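Local coordinates for GDSL-like protein (Collinsella aerofaciens ATCC 25986, PDB 7BXD) that probably hydrolyses acyl esters, as a member of the GDSL-like lipase/acylhydrolase family within the SGNH hydrolase clan, at residues F34-G46 / M215-E227. Residues are numbered along the deposited sequence; the frame is centred on the assembly and turned at random.
Sequences FGDSTTWGDNGCG and MPDGLHYSPAGYE
H220 packs against S37 and D42, and its side chain, followed outward, illustrates how a histidine ring is fixed on several sides at once. H220 CB lies 3.2 Å from D42 O, the carbonyl that also accepts a 2.8 Å bond from Y226 OH. With chi1 at -57°, CG stands opposite the carbonyl carbon, near D42 O and D42 CG, and the imidazole is carried in against the carboxylate of D42, whose plane is tilted only 16° from that of the ring; D42 OD2 stacks 3.7 Å above one face near the rim, close to CE1, while L219 CG packs on the opposite face. H220 ND1 donates almost straight to D217 OD2 (2.7 Å, 167°), which receives it on its syn lone pair. At the far edge, H220 NE2 and H220 CD2 each lie 3.6 Å from S37 CB. D217 OD1 takes the backbone N-H groups of L219 and H220, and OD2 also pairs with K158. With an alanine at D217, ND1, K158 and those N-H groups would probably lose their partner, leaving the ring less fixed in rotation. The GDS sequence G35-S37, starting at the end of strand 30-35, facing a DxxH sequence D217-H220 shortly before the last helix, is the hallmark of the SGNH hydrolase active site, consistent with a Ser-His-Asp triad.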
# COMPACT_ATOMS: atom_id res chain seq x y z
N PHE A 34 0.01 2.69 6.80
CA PHE A 34 1.29 2.01 6.77
C PHE A 34 1.56 1.65 5.30
O PHE A 34 0.77 0.91 4.69
CB PHE A 34 1.13 0.77 7.64
CG PHE A 34 2.39 -0.01 7.94
CD1 PHE A 34 3.63 0.60 8.06
CD2 PHE A 34 2.29 -1.39 8.18
CE1 PHE A 34 4.76 -0.13 8.41
CE2 PHE A 34 3.42 -2.14 8.55
CZ PHE A 34 4.66 -1.51 8.67
N GLY A 35 2.61 2.23 4.72
CA GLY A 35 2.81 2.08 3.30
C GLY A 35 4.23 2.33 2.84
O GLY A 35 5.18 2.39 3.65
N ASP A 36 4.38 2.45 1.52
CA ASP A 36 5.68 2.63 0.86
C ASP A 36 5.77 4.07 0.32
O ASP A 36 5.21 4.99 0.95
CB ASP A 36 5.91 1.50 -0.16
CG ASP A 36 4.86 1.46 -1.27
OD1 ASP A 36 4.23 2.51 -1.56
OD2 ASP A 36 4.66 0.37 -1.85
N SER A 37 6.47 4.27 -0.79
CA SER A 37 6.55 5.61 -1.39
C SER A 37 5.17 6.19 -1.68
O SER A 37 5.01 7.43 -1.69
CB SER A 37 7.30 5.58 -2.72
OG SER A 37 8.50 4.84 -2.65
N THR A 38 4.20 5.34 -2.03
CA THR A 38 2.86 5.79 -2.40
C THR A 38 2.00 6.13 -1.20
O THR A 38 0.86 6.57 -1.39
CB THR A 38 2.18 4.75 -3.32
OG1 THR A 38 2.01 3.48 -2.68
CG2 THR A 38 2.96 4.59 -4.62
N THR A 39 2.52 5.95 0.02
CA THR A 39 1.97 6.57 1.21
C THR A 39 2.85 7.72 1.70
O THR A 39 2.32 8.78 2.07
CB THR A 39 1.78 5.52 2.34
OG1 THR A 39 0.78 4.58 1.93
CG2 THR A 39 1.31 6.17 3.62
N TRP A 40 4.18 7.58 1.69
CA TRP A 40 5.05 8.68 2.11
C TRP A 40 4.72 9.96 1.36
O TRP A 40 4.74 11.06 1.94
CB TRP A 40 6.52 8.31 1.87
CG TRP A 40 7.46 9.36 2.42
CD1 TRP A 40 7.85 9.49 3.73
CD2 TRP A 40 8.11 10.42 1.69
NE1 TRP A 40 8.70 10.57 3.86
CE2 TRP A 40 8.87 11.16 2.62
CE3 TRP A 40 8.12 10.80 0.35
CZ2 TRP A 40 9.62 12.28 2.25
CZ3 TRP A 40 8.89 11.90 -0.04
CH2 TRP A 40 9.61 12.64 0.92
N GLY A 41 4.42 9.84 0.05
CA GLY A 41 4.12 10.99 -0.79
C GLY A 41 5.16 11.33 -1.82
O GLY A 41 5.31 12.50 -2.16
N ASP A 42 5.88 10.33 -2.36
CA ASP A 42 6.87 10.59 -3.40
C ASP A 42 6.17 11.08 -4.65
O ASP A 42 5.19 10.47 -5.10
CB ASP A 42 7.62 9.28 -3.65
CG ASP A 42 8.85 9.41 -4.54
OD1 ASP A 42 8.97 10.36 -5.33
OD2 ASP A 42 9.69 8.49 -4.44
N ASN A 43 6.66 12.19 -5.21
CA ASN A 43 6.09 12.79 -6.41
C ASN A 43 6.76 12.33 -7.68
O ASN A 43 6.44 12.82 -8.76
CB ASN A 43 6.18 14.32 -6.32
CG ASN A 43 7.61 14.84 -6.23
OD1 ASN A 43 8.58 14.07 -6.29
ND2 ASN A 43 7.75 16.15 -6.03
N GLY A 44 7.68 11.37 -7.61
CA GLY A 44 8.31 10.78 -8.77
C GLY A 44 9.80 10.92 -8.70
O GLY A 44 10.52 10.09 -9.28
N CYS A 45 10.28 11.92 -7.97
CA CYS A 45 11.66 12.31 -7.95
C CYS A 45 12.31 12.04 -6.58
O CYS A 45 13.46 12.43 -6.37
CB CYS A 45 11.79 13.80 -8.37
SG CYS A 45 10.92 14.41 -9.94
N GLY A 46 11.62 11.32 -5.66
CA GLY A 46 12.03 11.20 -4.26
C GLY A 46 11.64 12.38 -3.39
O GLY A 46 12.00 12.41 -2.19
N MET A 215 0.37 11.08 -12.50
CA MET A 215 1.40 10.06 -12.26
C MET A 215 2.61 10.34 -13.14
O MET A 215 2.85 9.63 -14.12
CB MET A 215 0.88 8.63 -12.52
CG MET A 215 -0.27 8.25 -11.62
SD MET A 215 -0.81 6.54 -11.86
CE MET A 215 0.58 5.64 -11.16
N PRO A 216 3.41 11.36 -12.81
CA PRO A 216 4.38 11.88 -13.78
C PRO A 216 5.41 10.86 -14.22
O PRO A 216 5.88 10.95 -15.36
CB PRO A 216 5.04 13.05 -13.03
CG PRO A 216 4.03 13.48 -12.02
CD PRO A 216 3.25 12.25 -11.64
N ASP A 217 5.83 9.94 -13.35
CA ASP A 217 6.80 8.91 -13.72
C ASP A 217 6.13 7.55 -13.93
O ASP A 217 6.83 6.55 -14.04
CB ASP A 217 7.91 8.78 -12.68
CG ASP A 217 7.42 8.26 -11.36
OD1 ASP A 217 6.19 8.15 -11.16
OD2 ASP A 217 8.27 7.97 -10.50
N GLY A 218 4.79 7.50 -14.00
CA GLY A 218 4.10 6.24 -14.22
C GLY A 218 4.05 5.32 -13.02
O GLY A 218 3.66 4.14 -13.17
N LEU A 219 4.41 5.82 -11.83
CA LEU A 219 4.52 4.98 -10.64
C LEU A 219 4.06 5.75 -9.41
O LEU A 219 3.19 5.29 -8.66
CB LEU A 219 5.96 4.48 -10.49
CG LEU A 219 6.34 3.78 -9.19
CD1 LEU A 219 5.46 2.53 -8.99
CD2 LEU A 219 7.82 3.40 -9.22
N HIS A 220 4.64 6.93 -9.21
CA HIS A 220 4.27 7.82 -8.13
C HIS A 220 3.17 8.79 -8.57
O HIS A 220 2.63 8.68 -9.68
CB HIS A 220 5.54 8.51 -7.63
CG HIS A 220 6.57 7.52 -7.19
ND1 HIS A 220 7.68 7.20 -7.96
CD2 HIS A 220 6.60 6.69 -6.12
CE1 HIS A 220 8.37 6.26 -7.34
NE2 HIS A 220 7.75 5.93 -6.23
N TYR A 221 2.83 9.74 -7.71
CA TYR A 221 1.70 10.63 -7.92
C TYR A 221 2.13 12.08 -7.73
O TYR A 221 2.93 12.40 -6.84
CB TYR A 221 0.49 10.29 -6.99
CG TYR A 221 -0.02 8.89 -7.25
CD1 TYR A 221 0.66 7.78 -6.73
CD2 TYR A 221 -1.09 8.66 -8.10
CE1 TYR A 221 0.28 6.48 -7.06
CE2 TYR A 221 -1.50 7.36 -8.42
CZ TYR A 221 -0.78 6.28 -7.91
OH TYR A 221 -1.14 5.00 -8.30
N SER A 222 1.57 12.96 -8.56
CA SER A 222 1.71 14.39 -8.33
C SER A 222 0.82 14.81 -7.15
O SER A 222 -0.02 14.04 -6.69
CB SER A 222 1.25 15.13 -9.58
OG SER A 222 -0.15 14.84 -9.76
N PRO A 223 0.95 16.05 -6.68
CA PRO A 223 -0.01 16.52 -5.66
C PRO A 223 -1.46 16.31 -6.09
O PRO A 223 -2.29 15.84 -5.30
CB PRO A 223 0.39 18.00 -5.48
CG PRO A 223 1.89 17.99 -5.75
CD PRO A 223 2.05 17.02 -6.90
N ALA A 224 -1.79 16.59 -7.36
CA ALA A 224 -3.16 16.39 -7.84
C ALA A 224 -3.51 14.91 -7.86
O ALA A 224 -4.66 14.53 -7.57
CB ALA A 224 -3.34 16.99 -9.23
N GLY A 225 -2.55 14.04 -8.24
CA GLY A 225 -2.81 12.61 -8.23
C GLY A 225 -3.11 12.10 -6.82
O GLY A 225 -4.01 11.29 -6.63
N TYR A 226 -2.35 12.57 -5.82
CA TYR A 226 -2.60 12.13 -4.46
C TYR A 226 -3.92 12.66 -3.94
O TYR A 226 -4.60 11.95 -3.18
CB TYR A 226 -1.46 12.59 -3.53
CG TYR A 226 -0.22 11.72 -3.60
CD1 TYR A 226 -0.31 10.36 -3.31
CD2 TYR A 226 1.03 12.25 -3.89
CE1 TYR A 226 0.79 9.52 -3.38
CE2 TYR A 226 2.15 11.44 -3.95
CZ TYR A 226 2.03 10.06 -3.70
OH TYR A 226 3.12 9.22 -3.79
N GLU A 227 -4.32 13.87 -4.34
CA GLU A 227 -5.64 14.36 -3.95
C GLU A 227 -6.74 13.49 -4.53
O GLU A 227 -7.71 13.13 -3.84
CB GLU A 227 -5.79 15.83 -4.36
CG GLU A 227 -7.05 16.50 -3.77
CD GLU A 227 -8.27 16.54 -4.71
OE1 GLU A 227 -8.25 15.93 -5.81
OE2 GLU A 227 -9.29 17.14 -4.32